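Local coordinates for protein diaminopimelate decarboxylase (Aquifex aeolicus, PDB 2P3E) that probably catalyses the pyridoxal-phosphate-dependent decarboxylation of meso-diaminopimelate to L-lysine, working as a homodimer, at residues 49-54 and 281-286; 62-67 and 88-93; 377-382 and 403-408. All coordinates share one frame; numbering follows the deposited sequence.

Interactions 1 and 2 belong to the barrel that binds pyridoxal phosphate in this family, and interaction 3 to the beta domain beside it; together they illustrate how contacts far apart in sequence gather around one pocket. The centres of interactions 1 and 2 lie about 16 Å apart, those of 2 and 3 about 14 Å. All three approach one another near Tyr377, a predicted cofactor and substrate ligand: Ala66 O lies 2.8 Å from Tyr377 N, a probable hydrogen bond, Lys65 CE 3.4 Å from Tyr377 OH, and Arg282 NH1 3.7 Å from Tyr377 CD2. Lys65 is the predicted attachment point of the cofactor, not attached here. Interactions 2 and 3 also touch the second subunit.

Interaction 1. Residues 49-54 and 281-286; sequences EAYRKA and GRSIMG
Tyr51 of helix 41-54 reaches across to Ser283 of the short helix 282-285, and the two hydroxyls meet in a hydrogen bond of 2.6 Å between Tyr51 OH and Ser283 OG. The backbones keep well apart, Tyr51 CA and Ile284 CA being 9.2 Å from each other, and the gap is spanned by the length of the tyrosine side chain. Its CG lies anti to the carbonyl carbon (chi1 -86°), which sends the ring out from the helix toward the other segment. Ser283 OG arrives at the edge of that ring, near its plane, while Ile284 approaches obliquely with its CG1 branch, 4.3 Å from Tyr51 CE1. In this TIM-barrel type of cofactor domain, characteristic of the class-II decarboxylases, helix 41-54 leads into strand 59-63, and helix 282-285 follows strand 275-278, the parallel neighbour of 59-63; the contact thus ties together elements attached to the two adjacent strands where the barrel closes. A phenylalanine in place of Tyr51 would keep the ring against Ile284, but Ser283 OG would probably lose its mate and be left to turn. Ser283 is further tied to the same long helix through its carbonyl oxygen, which accepts from the side chain of Arg47. Just ahead of it, Gly281 O accepts from both Ile284 N and Met285 N, closing the first turn of the helix, which carries the predicted cofactor ligand Arg282. One turn beyond Tyr51, Ala54 packs with it against Pro258 of helix 258-269.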
ATOM      1  N   GLU B  49     -27.400  -1.866  12.046  1.00 17.09           N
ATOM      2  CA  GLU B  49     -28.634  -1.921  12.816  1.00 18.29           C
ATOM      3  C   GLU B  49     -28.427  -2.596  14.173  1.00 17.89           C
ATOM      4  O   GLU B  49     -29.107  -2.263  15.148  1.00 19.05           O
ATOM      5  CB  GLU B  49     -29.758  -2.613  12.022  1.00 18.23           C
ATOM      6  CG  GLU B  49     -30.298  -1.804  10.829  1.00 20.60           C
ATOM      7  CD  GLU B  49     -30.743  -0.402  11.195  1.00 23.68           C
ATOM      8  OE1 GLU B  49     -31.315  -0.210  12.293  1.00 23.81           O
ATOM      9  OE2 GLU B  49     -30.530   0.517  10.374  1.00 24.75           O
ATOM     10  N   ALA B  50     -27.503  -3.541  14.234  1.00 18.11           N
ATOM     11  CA  ALA B  50     -27.122  -4.146  15.511  1.00 18.03           C
ATOM     12  C   ALA B  50     -26.593  -3.113  16.514  1.00 18.08           C
ATOM     13  O   ALA B  50     -26.903  -3.188  17.709  1.00 17.42           O
ATOM     14  CB  ALA B  50     -26.125  -5.265  15.311  1.00 17.92           C
ATOM     15  N   TYR B  51     -25.794  -2.159  16.027  1.00 17.94           N
ATOM     16  CA  TYR B  51     -25.321  -1.045  16.847  1.00 17.92           C
ATOM     17  C   TYR B  51     -26.485  -0.135  17.268  1.00 18.43           C
ATOM     18  O   TYR B  51     -26.581   0.255  18.435  1.00 18.24           O
ATOM     19  CB  TYR B  51     -24.253  -0.237  16.088  1.00 17.51           C
ATOM     20  CG  TYR B  51     -22.859  -0.796  16.254  1.00 17.24           C
ATOM     21  CD1 TYR B  51     -22.281  -1.589  15.264  1.00 16.31           C
ATOM     22  CD2 TYR B  51     -22.121  -0.533  17.410  1.00 16.73           C
ATOM     23  CE1 TYR B  51     -20.980  -2.107  15.421  1.00 17.62           C
ATOM     24  CE2 TYR B  51     -20.815  -1.050  17.586  1.00 17.79           C
ATOM     25  CZ  TYR B  51     -20.261  -1.830  16.586  1.00 16.67           C
ATOM     26  OH  TYR B  51     -18.994  -2.314  16.758  1.00 17.25           O
ATOM     27  N   ARG B  52     -27.366   0.191  16.321  1.00 18.64           N
ATOM     28  CA  ARG B  52     -28.523   1.039  16.603  1.00 19.40           C
ATOM     29  C   ARG B  52     -29.438   0.427  17.674  1.00 19.65           C
ATOM     30  O   ARG B  52     -29.898   1.131  18.567  1.00 19.87           O
ATOM     31  CB  ARG B  52     -29.339   1.307  15.339  1.00 19.91           C
ATOM     32  CG  ARG B  52     -28.615   2.086  14.265  1.00 22.42           C
ATOM     33  CD  ARG B  52     -28.582   3.584  14.564  1.00 26.25           C
ATOM     34  CZ  ARG B  52     -27.521   6.876  14.741  0.80 30.39           C
ATOM     35  NH1 ARG B  52     -28.192   7.845  15.381  1.00 31.82           N
ATOM     36  NH2 ARG B  52     -26.372   7.139  14.127  1.00 21.47           N
ATOM     37  N   LYS B  53     -29.701  -0.869  17.554  1.00 19.85           N
ATOM     38  CA  LYS B  53     -30.540  -1.596  18.491  1.00 20.90           C
ATOM     39  C   LYS B  53     -29.860  -1.679  19.867  1.00 20.53           C
ATOM     40  O   LYS B  53     -30.497  -1.415  20.892  1.00 20.50           O
ATOM     41  CB  LYS B  53     -30.864  -2.989  17.947  1.00 20.92           C
ATOM     42  CG  LYS B  53     -31.655  -3.866  18.884  1.00 23.20           C
ATOM     43  CD  LYS B  53     -32.030  -5.194  18.222  1.00 25.90           C
ATOM     44  CE  LYS B  53     -32.637  -6.174  19.225  1.00 28.45           C
ATOM     45  NZ  LYS B  53     -33.202  -7.343  18.487  1.00 31.57           N
ATOM     46  N   ALA B  54     -28.571  -2.013  19.879  1.00 19.04           N
ATOM     47  CA  ALA B  54     -27.791  -2.068  21.130  1.00 18.82           C
ATOM     48  C   ALA B  54     -27.629  -0.727  21.844  1.00 18.35           C
ATOM     49  O   ALA B  54     -27.646  -0.689  23.072  1.00 18.71           O
ATOM     50  CB  ALA B  54     -26.416  -2.731  20.897  1.00 18.53           C
ATOM     51  N   GLY B 281     -15.755   0.636  12.501  1.00 12.73           N
ATOM     52  CA  GLY B 281     -15.360   0.495  11.087  1.00 13.06           C
ATOM     53  C   GLY B 281     -15.355  -0.968  10.684  1.00 13.43           C
ATOM     54  O   GLY B 281     -16.262  -1.447   9.985  1.00 13.25           O
ATOM     55  N   ARG B 282     -14.330  -1.681  11.151  1.00 13.48           N
ATOM     56  CA  ARG B 282     -14.133  -3.109  10.873  1.00 13.49           C
ATOM     57  C   ARG B 282     -15.365  -3.978  11.209  1.00 13.91           C
ATOM     58  O   ARG B 282     -15.685  -4.906  10.456  1.00 13.14           O
ATOM     59  CB  ARG B 282     -12.945  -3.633  11.685  1.00 13.35           C
ATOM     60  CG  ARG B 282     -12.367  -4.968  11.203  1.00 13.18           C
ATOM     61  CD  ARG B 282     -11.390  -5.549  12.242  1.00 13.95           C
ATOM     62  NE  ARG B 282     -10.362  -4.581  12.660  1.00 13.88           N
ATOM     63  CZ  ARG B 282      -9.161  -4.443  12.094  1.00 15.07           C
ATOM     64  NH1 ARG B 282      -8.795  -5.196  11.051  1.00 15.09           N
ATOM     65  NH2 ARG B 282      -8.324  -3.530  12.566  1.00 15.75           N
ATOM     66  N   SER B 283     -16.021  -3.713  12.351  1.00 14.63           N
ATOM     67  CA  SER B 283     -17.173  -4.535  12.766  1.00 15.74           C
ATOM     68  C   SER B 283     -18.410  -4.372  11.877  1.00 16.71           C
ATOM     69  O   SER B 283     -19.348  -5.189  11.955  1.00 18.81           O
ATOM     70  CB  SER B 283     -17.549  -4.339  14.250  1.00 15.60           C
ATOM     71  OG  SER B 283     -17.781  -2.978  14.554  1.00 16.68           O
ATOM     72  N   ILE B 284     -18.442  -3.338  11.050  1.00 15.36           N
ATOM     73  CA  ILE B 284     -19.520  -3.215  10.055  1.00 15.84           C
ATOM     74  C   ILE B 284     -19.067  -3.757   8.702  1.00 15.51           C
ATOM     75  O   ILE B 284     -19.793  -4.521   8.058  1.00 16.41           O
ATOM     76  CB  ILE B 284     -20.016  -1.741   9.922  1.00 15.60           C
ATOM     77  CG1 ILE B 284     -20.762  -1.310  11.199  1.00 15.41           C
ATOM     78  CG2 ILE B 284     -20.881  -1.550   8.652  1.00 16.16           C
ATOM     79  CD1 ILE B 284     -21.146   0.188  11.196  1.00 15.24           C
ATOM     80  N   MET B 285     -17.854  -3.402   8.288  1.00 14.88           N
ATOM     81  CA  MET B 285     -17.403  -3.695   6.926  1.00 15.09           C
ATOM     82  C   MET B 285     -16.622  -4.999   6.730  1.00 14.97           C
ATOM     83  O   MET B 285     -16.645  -5.577   5.641  1.00 15.16           O
ATOM     84  CB  MET B 285     -16.543  -2.532   6.406  1.00 14.96           C
ATOM     85  CG  MET B 285     -17.340  -1.302   5.977  1.00 16.34           C
ATOM     86  SD  MET B 285     -18.701  -1.659   4.800  1.00 18.14           S
ATOM     87  CE  MET B 285     -17.842  -2.533   3.522  1.00 21.82           C
ATOM     88  N   GLY B 286     -15.917  -5.439   7.766  1.00 15.28           N
ATOM     89  CA  GLY B 286     -14.884  -6.493   7.638  1.00 14.30           C
ATOM     90  C   GLY B 286     -15.381  -7.757   6.970  1.00 14.95           C
ATOM     91  O   GLY B 286     -14.871  -8.153   5.920  1.00 13.65           O
TER

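Interaction 2. Residues 62-67 and 88-93; sequences YAVKAN and GGELYL
Val64 and Glu90 lie alongside each other, their side chains running opposite ways, with Val64 CG1 lying 3.8 Å from Glu90 CG. The same methyl, set anti to the backbone N (chi1 179°), also meets Leu93 one turn further along helix 88-96, Val64 CG1 to Leu93 CD2 being 3.6 Å. Beyond this apolar patch the extended Glu90 chain carries its carboxylate up to the main chain at Val64 and Lys65. Lys65 N is 3.3 Å from Glu90 OE2, but the angle is too poor for a hydrogen bond, and two waters make the connection instead. One donates hydrogen bonds to Val64 O at 2.9 Å and to Glu90 OE2 at 2.7 Å; the other accepts from Lys65 N and donates to Glu90 OE1 at 2.6 Å. In the next shell, Val86 N donates to Glu90 OE1, Ser87 OG accepts from Glu90 N, and Met387 of the second subunit packs on both Glu90 and Leu93. The setting is the mouth of the barrel, where strand 59-63 gives way to a 3-10 turn bearing Lys65, the predicted Schiff-base lysine. Glu90 OE1 thus accepts from a water and from Val86 N, and OE2 from the other water, which would probably limit rotation of the group; the polar main chain around Lys65 is bound to the helix through water, while the end of the Lys65 side chain runs off toward Tyr377.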
ATOM      1  N   TYR B  62     -19.769   5.848  11.336  1.00 13.97           N
ATOM      2  CA  TYR B  62     -18.978   4.877  10.564  1.00 12.77           C
ATOM      3  C   TYR B  62     -17.526   5.359  10.396  1.00 11.84           C
ATOM      4  O   TYR B  62     -17.294   6.492   9.994  1.00 12.47           O
ATOM      5  CB  TYR B  62     -19.635   4.588   9.207  1.00 12.32           C
ATOM      6  CG  TYR B  62     -18.719   3.840   8.282  1.00 12.10           C
ATOM      7  CD1 TYR B  62     -18.227   2.568   8.629  1.00 12.54           C
ATOM      8  CD2 TYR B  62     -18.302   4.416   7.078  1.00 13.26           C
ATOM      9  CE1 TYR B  62     -17.352   1.879   7.773  1.00 13.36           C
ATOM     10  CE2 TYR B  62     -17.420   3.743   6.235  1.00 14.17           C
ATOM     11  CZ  TYR B  62     -16.960   2.478   6.594  1.00 12.70           C
ATOM     12  OH  TYR B  62     -16.096   1.821   5.756  1.00 14.32           O
ATOM     13  N   ALA B  63     -16.556   4.515  10.753  1.00 11.24           N
ATOM     14  CA  ALA B  63     -15.136   4.858  10.587  1.00 10.84           C
ATOM     15  C   ALA B  63     -14.745   4.667   9.123  1.00 10.68           C
ATOM     16  O   ALA B  63     -14.454   3.553   8.664  1.00 10.41           O
ATOM     17  CB  ALA B  63     -14.245   3.994  11.502  1.00 10.12           C
ATOM     18  N   VAL B  64     -14.757   5.776   8.390  1.00 10.98           N
ATOM     19  CA  VAL B  64     -14.536   5.789   6.953  1.00 11.01           C
ATOM     20  C   VAL B  64     -13.181   5.184   6.530  1.00 10.60           C
ATOM     21  O   VAL B  64     -13.053   4.644   5.432  1.00 10.99           O
ATOM     22  CB  VAL B  64     -14.745   7.229   6.399  1.00 10.99           C
ATOM     23  CG1 VAL B  64     -14.486   7.284   4.894  1.00 11.57           C
ATOM     24  CG2 VAL B  64     -16.208   7.685   6.713  1.00 12.08           C
ATOM     25  N   LYS B  65     -12.190   5.230   7.410  1.00 10.65           N
ATOM     26  CA  LYS B  65     -10.889   4.612   7.132  1.00 10.25           C
ATOM     27  C   LYS B  65     -10.966   3.129   6.712  1.00  9.96           C
ATOM     28  O   LYS B  65     -10.102   2.648   5.968  1.00  9.61           O
ATOM     29  CB  LYS B  65      -9.951   4.751   8.351  1.00 11.21           C
ATOM     30  CG  LYS B  65     -10.509   4.113   9.651  1.00  9.89           C
ATOM     31  CD  LYS B  65      -9.504   4.294  10.779  1.00 12.89           C
ATOM     32  CE  LYS B  65     -10.106   3.748  12.055  1.00 17.68           C
ATOM     33  NZ  LYS B  65      -9.097   3.817  13.142  1.00 22.61           N
ATOM     34  N   ALA B  66     -11.980   2.402   7.193  1.00  9.45           N
ATOM     35  CA  ALA B  66     -12.106   0.966   6.901  1.00  9.73           C
ATOM     36  C   ALA B  66     -12.379   0.689   5.422  1.00  9.47           C
ATOM     37  O   ALA B  66     -11.940  -0.327   4.895  1.00  9.76           O
ATOM     38  CB  ALA B  66     -13.195   0.335   7.753  1.00  9.55           C
ATOM     39  N   ASN B  67     -13.123   1.583   4.776  1.00  9.72           N
ATOM     40  CA  ASN B  67     -13.595   1.401   3.398  1.00  9.79           C
ATOM     41  C   ASN B  67     -14.235   2.691   2.895  1.00  9.91           C
ATOM     42  O   ASN B  67     -15.235   3.137   3.467  1.00  9.65           O
ATOM     43  CB  ASN B  67     -14.639   0.270   3.317  1.00 10.13           C
ATOM     44  CG  ASN B  67     -14.862  -0.209   1.887  1.00 10.54           C
ATOM     45  OD1 ASN B  67     -15.085   0.599   0.973  1.00 12.30           O
ATOM     46  ND2 ASN B  67     -14.786  -1.516   1.681  1.00  9.20           N
ATOM     47  N   GLY B  88      -9.319  15.295   5.019  1.00 13.37           N
ATOM     48  CA  GLY B  88     -10.160  16.096   4.142  1.00 13.78           C
ATOM     49  C   GLY B  88     -10.810  15.252   3.068  1.00 13.41           C
ATOM     50  O   GLY B  88     -11.927  15.532   2.672  1.00 13.58           O
ATOM     51  N   GLY B  89     -10.111  14.217   2.591  1.00 13.04           N
ATOM     52  CA  GLY B  89     -10.706  13.293   1.621  1.00 12.54           C
ATOM     53  C   GLY B  89     -11.924  12.550   2.155  1.00 12.30           C
ATOM     54  O   GLY B  89     -12.896  12.330   1.420  1.00 12.52           O
ATOM     55  N   GLU B  90     -11.864  12.129   3.417  1.00 12.30           N
ATOM     56  CA  GLU B  90     -13.006  11.433   4.065  1.00 12.20           C
ATOM     57  C   GLU B  90     -14.151  12.398   4.367  1.00 12.43           C
ATOM     58  O   GLU B  90     -15.328  12.020   4.295  1.00 12.48           O
ATOM     59  CB  GLU B  90     -12.547  10.676   5.318  1.00 12.69           C
ATOM     60  CG  GLU B  90     -11.463   9.607   5.030  1.00 11.92           C
ATOM     61  CD  GLU B  90     -11.159   8.704   6.224  1.00 13.25           C
ATOM     62  OE1 GLU B  90     -11.539   9.039   7.384  1.00 14.24           O
ATOM     63  OE2 GLU B  90     -10.530   7.644   5.995  1.00 13.29           O
ATOM     64  N   LEU B  91     -13.804  13.645   4.665  1.00 13.19           N
ATOM     65  CA  LEU B  91     -14.822  14.715   4.777  1.00 13.78           C
ATOM     66  C   LEU B  91     -15.593  14.857   3.453  1.00 14.23           C
ATOM     67  O   LEU B  91     -16.826  14.846   3.436  1.00 13.24           O
ATOM     68  CB  LEU B  91     -14.185  16.044   5.180  1.00 12.86           C
ATOM     69  CG  LEU B  91     -15.165  17.242   5.288  1.00 14.90           C
ATOM     70  CD1 LEU B  91     -16.192  17.056   6.421  1.00 14.01           C
ATOM     71  CD2 LEU B  91     -14.422  18.562   5.451  1.00 14.30           C
ATOM     72  N   TYR B  92     -14.839  14.996   2.364  1.00 15.37           N
ATOM     73  CA  TYR B  92     -15.388  15.078   0.996  1.00 16.70           C
ATOM     74  C   TYR B  92     -16.303  13.898   0.742  1.00 17.12           C
ATOM     75  O   TYR B  92     -17.446  14.068   0.302  1.00 17.63           O
ATOM     76  CB  TYR B  92     -14.230  15.156  -0.018  1.00 17.03           C
ATOM     77  CG  TYR B  92     -14.477  14.584  -1.410  1.00 18.93           C
ATOM     78  CD1 TYR B  92     -14.823  15.416  -2.474  1.00 20.74           C
ATOM     79  CD2 TYR B  92     -14.309  13.218  -1.664  1.00 19.44           C
ATOM     80  CE1 TYR B  92     -15.038  14.908  -3.761  1.00 20.72           C
ATOM     81  CE2 TYR B  92     -14.538  12.689  -2.942  1.00 22.22           C
ATOM     82  CZ  TYR B  92     -14.897  13.545  -3.980  1.00 20.65           C
ATOM     83  OH  TYR B  92     -15.091  13.021  -5.237  1.00 22.56           O
ATOM     84  N   LEU B  93     -15.801  12.706   1.059  1.00 17.62           N
ATOM     85  CA  LEU B  93     -16.524  11.469   0.841  1.00 18.43           C
ATOM     86  C   LEU B  93     -17.799  11.390   1.662  1.00 18.47           C
ATOM     87  O   LEU B  93     -18.870  11.071   1.132  1.00 18.54           O
ATOM     88  CB  LEU B  93     -15.601  10.313   1.168  1.00 18.95           C
ATOM     89  CG  LEU B  93     -15.929   8.914   0.688  1.00 20.95           C
ATOM     90  CD1 LEU B  93     -15.745   8.793  -0.825  1.00 19.83           C
ATOM     91  CD2 LEU B  93     -14.950   8.055   1.415  1.00 22.96           C
TER
HETATM   92  O   HOH W   1     -11.089   6.069   3.927  1.00 10.40           O
HETATM   93  O   HOH W   2     -11.918   7.348   9.387  1.00 10.18           O

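Interaction 3. Residues 377-382 and 403-408; sequences YGFAMS and LIRKRE
Phe379 meets Arg405 with the far end of its ring over a face of the guanidinium group, an oblique meeting and not a flat stack. The ring and guanidinium planes are 47° apart, and Phe379 CZ comes within 3.2 Å of Arg405 NE and 3.4 Å of Arg405 CD. The contact belongs to the beta domain that accompanies the barrel in this decarboxylase family: Phe379 sits on a 3-10 turn just after Tyr377, a predicted ligand of cofactor and substrate, and Arg405 ends strand 400-405 at a classic beta bulge, where Ile404 and Arg405 both face Glu393 on the neighbouring strand. Packing by Tyr37 and Tyr39 of strand 36-40 further encloses the phenylalanine. Arg405 CG stands anti to the backbone N (chi1 -169°), and with the chain extended as far as NE this carries the head group across to the ring, so that the arginine runs nearly perpendicular to the phenylalanine side chain. Two sets of partners hold the guanidinium in place. NH1 donates to the carbonyl oxygen of Ile413 of the second subunit, which makes this arginine part of the dimer interface, while NH2 forms a salt bridge with Glu408. That carboxylate is shared: OE2 also pairs with Arg390, and OE1 bonds to His384, a distribution likely to offset the closeness of the two arginines. Glu408 OE2 lies at the edge of the phenylalanine ring and receives Arg405 NH2 on its anti lone pair, at 2.7 Å with an N-H...O angle of 154°.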
ATOM      1  N   TYR B 377     -10.213  -2.407   5.595  1.00 10.81           N
ATOM      2  CA  TYR B 377      -8.742  -2.332   5.402  1.00 10.81           C
ATOM      3  C   TYR B 377      -8.269  -3.302   4.298  1.00 10.43           C
ATOM      4  O   TYR B 377      -7.199  -3.903   4.389  1.00 10.16           O
ATOM      5  CB  TYR B 377      -8.027  -2.578   6.752  1.00 11.18           C
ATOM      6  CG  TYR B 377      -8.655  -1.742   7.850  1.00 11.57           C
ATOM      7  CD1 TYR B 377      -8.442  -0.359   7.899  1.00 11.02           C
ATOM      8  CD2 TYR B 377      -9.499  -2.315   8.795  1.00 11.39           C
ATOM      9  CE1 TYR B 377      -9.030   0.436   8.892  1.00 11.20           C
ATOM     10  CE2 TYR B 377     -10.110  -1.523   9.793  1.00 12.25           C
ATOM     11  CZ  TYR B 377      -9.866  -0.157   9.827  1.00 10.89           C
ATOM     12  OH  TYR B 377     -10.453   0.609  10.807  1.00 12.51           O
ATOM     13  N   GLY B 378      -9.107  -3.463   3.274  1.00  9.93           N
ATOM     14  CA  GLY B 378      -8.799  -4.326   2.124  1.00  8.96           C
ATOM     15  C   GLY B 378      -8.543  -3.438   0.917  1.00  8.62           C
ATOM     16  O   GLY B 378      -7.422  -2.979   0.682  1.00  7.68           O
ATOM     17  N   PHE B 379      -9.599  -3.125   0.174  1.00  8.94           N
ATOM     18  CA  PHE B 379      -9.441  -2.172  -0.909  1.00  9.47           C
ATOM     19  C   PHE B 379      -8.832  -0.850  -0.429  1.00  9.47           C
ATOM     20  O   PHE B 379      -8.090  -0.206  -1.169  1.00 10.18           O
ATOM     21  CB  PHE B 379     -10.770  -1.878  -1.641  1.00  9.26           C
ATOM     22  CG  PHE B 379     -10.562  -1.166  -2.952  1.00  9.54           C
ATOM     23  CD1 PHE B 379     -10.425  -1.892  -4.134  1.00 11.51           C
ATOM     24  CD2 PHE B 379     -10.448   0.225  -2.999  1.00  8.85           C
ATOM     25  CE1 PHE B 379     -10.210  -1.237  -5.366  1.00 10.50           C
ATOM     26  CE2 PHE B 379     -10.206   0.890  -4.221  1.00  9.55           C
ATOM     27  CZ  PHE B 379     -10.086   0.153  -5.401  1.00  8.96           C
ATOM     28  N   ALA B 380      -9.144  -0.449   0.797  1.00  9.80           N
ATOM     29  CA  ALA B 380      -8.676   0.818   1.361  1.00 10.95           C
ATOM     30  C   ALA B 380      -7.136   0.971   1.310  1.00 11.50           C
ATOM     31  O   ALA B 380      -6.626   2.087   1.166  1.00 11.03           O
ATOM     32  CB  ALA B 380      -9.207   1.011   2.796  1.00 10.46           C
ATOM     33  N   MET B 381      -6.418  -0.151   1.400  1.00 11.61           N
ATOM     34  CA  MET B 381      -4.944  -0.142   1.383  1.00 13.01           C
ATOM     35  C   MET B 381      -4.360  -0.646   0.055  1.00 12.45           C
ATOM     36  O   MET B 381      -3.153  -0.816  -0.067  1.00 12.78           O
ATOM     37  CB  MET B 381      -4.382  -0.952   2.563  1.00 12.78           C
ATOM     38  CG  MET B 381      -4.920  -0.489   3.925  1.00 15.64           C
ATOM     39  SD  MET B 381      -4.154  -1.348   5.336  1.00 17.88           S
ATOM     40  CE  MET B 381      -2.711  -0.355   5.595  1.00 18.81           C
ATOM     41  N   SER B 382      -5.229  -0.861  -0.935  1.00 11.59           N
ATOM     42  CA  SER B 382      -4.836  -1.328  -2.263  1.00 11.37           C
ATOM     43  C   SER B 382      -4.056  -0.258  -3.054  1.00 11.01           C
ATOM     44  O   SER B 382      -4.411   0.951  -3.052  1.00 11.10           O
ATOM     45  CB  SER B 382      -6.090  -1.780  -3.033  1.00 10.48           C
ATOM     46  OG  SER B 382      -5.766  -2.302  -4.303  1.00 12.83           O
ATOM     47  N   LEU B 403     -22.646  -2.736  -9.832  1.00 14.85           N
ATOM     48  CA  LEU B 403     -21.241  -2.435  -9.947  1.00 14.47           C
ATOM     49  C   LEU B 403     -20.985  -1.136  -9.186  1.00 14.36           C
ATOM     50  O   LEU B 403     -21.582  -0.103  -9.516  1.00 14.74           O
ATOM     51  CB  LEU B 403     -20.821  -2.335 -11.429  1.00 14.80           C
ATOM     52  CG  LEU B 403     -19.337  -2.085 -11.758  1.00 13.42           C
ATOM     53  CD1 LEU B 403     -18.482  -3.275 -11.261  1.00 14.19           C
ATOM     54  CD2 LEU B 403     -19.174  -1.917 -13.264  1.00 14.23           C
ATOM     55  N   ILE B 404     -20.166  -1.194  -8.130  1.00 12.85           N
ATOM     56  CA  ILE B 404     -19.932   0.008  -7.300  1.00 11.90           C
ATOM     57  C   ILE B 404     -18.504   0.626  -7.456  1.00 11.93           C
ATOM     58  O   ILE B 404     -18.239   1.741  -6.985  1.00 12.05           O
ATOM     59  CB  ILE B 404     -20.333  -0.215  -5.804  1.00 11.97           C
ATOM     60  CG1 ILE B 404     -19.541  -1.379  -5.188  1.00 12.00           C
ATOM     61  CG2 ILE B 404     -21.846  -0.461  -5.682  1.00 11.59           C
ATOM     62  CD1 ILE B 404     -19.518  -1.374  -3.672  1.00 13.07           C
ATOM     63  N   ARG B 405     -17.628  -0.084  -8.160  1.00 11.54           N
ATOM     64  CA  ARG B 405     -16.372   0.485  -8.663  1.00 12.14           C
ATOM     65  C   ARG B 405     -15.930  -0.286  -9.896  1.00 11.95           C
ATOM     66  O   ARG B 405     -15.753  -1.498  -9.833  1.00 12.04           O
ATOM     67  CB  ARG B 405     -15.259   0.457  -7.599  1.00 11.75           C
ATOM     68  CG  ARG B 405     -14.036   1.299  -8.021  1.00 10.82           C
ATOM     69  CD  ARG B 405     -12.884   1.244  -7.015  1.00 11.23           C
ATOM     70  NE  ARG B 405     -11.710   1.932  -7.574  1.00 10.74           N
ATOM     71  CZ  ARG B 405     -11.345   3.180  -7.287  1.00  9.30           C
ATOM     72  NH1 ARG B 405     -12.034   3.913  -6.421  1.00  9.67           N
ATOM     73  NH2 ARG B 405     -10.247   3.682  -7.841  1.00 11.01           N
ATOM     74  N   LYS B 406     -15.767   0.415 -11.018  1.00 12.62           N
ATOM     75  CA  LYS B 406     -15.262  -0.218 -12.243  1.00 13.59           C
ATOM     76  C   LYS B 406     -13.815  -0.638 -12.007  1.00 13.54           C
ATOM     77  O   LYS B 406     -13.085   0.013 -11.242  1.00 12.51           O
ATOM     78  CB  LYS B 406     -15.306   0.747 -13.425  1.00 14.58           C
ATOM     79  CG  LYS B 406     -16.741   1.184 -13.858  1.00 17.22           C
ATOM     80  CD  LYS B 406     -16.662   2.264 -14.987  1.00 18.68           C
ATOM     81  CE  LYS B 406     -16.044   3.587 -14.483  1.00 21.97           C
ATOM     82  NZ  LYS B 406     -16.285   4.771 -15.395  1.00 23.50           N
ATOM     83  N   ARG B 407     -13.418  -1.723 -12.660  1.00 13.02           N
ATOM     84  CA  ARG B 407     -12.014  -2.096 -12.715  1.00 12.87           C
ATOM     85  C   ARG B 407     -11.232  -0.976 -13.399  1.00 13.15           C
ATOM     86  O   ARG B 407     -11.661  -0.441 -14.429  1.00 12.79           O
ATOM     87  CB  ARG B 407     -11.842  -3.401 -13.487  1.00 12.79           C
ATOM     88  CG  ARG B 407     -10.433  -4.013 -13.421  1.00 12.73           C
ATOM     89  CD  ARG B 407     -10.408  -5.387 -14.103  1.00 12.65           C
ATOM     90  NE  ARG B 407     -11.429  -6.254 -13.506  1.00 12.72           N
ATOM     91  CZ  ARG B 407     -11.290  -6.917 -12.355  1.00 12.03           C
ATOM     92  NH1 ARG B 407     -10.158  -6.821 -11.641  1.00  9.43           N
ATOM     93  NH2 ARG B 407     -12.300  -7.639 -11.893  1.00 10.21           N
ATOM     94  N   GLU B 408     -10.089  -0.631 -12.817  1.00 12.44           N
ATOM     95  CA  GLU B 408      -9.183   0.354 -13.397  1.00 12.91           C
ATOM     96  C   GLU B 408      -8.483  -0.233 -14.616  1.00 13.57           C
ATOM     97  O   GLU B 408      -8.440  -1.449 -14.791  1.00 13.57           O
ATOM     98  CB  GLU B 408      -8.145   0.769 -12.343  1.00 12.41           C
ATOM     99  CG  GLU B 408      -8.772   1.497 -11.160  1.00 11.82           C
ATOM    100  CD  GLU B 408      -7.834   1.598  -9.964  1.00 11.42           C
ATOM    101  OE1 GLU B 408      -6.664   1.192 -10.085  1.00 10.70           O
ATOM    102  OE2 GLU B 408      -8.264   2.125  -8.927  1.00 12.12           O
TER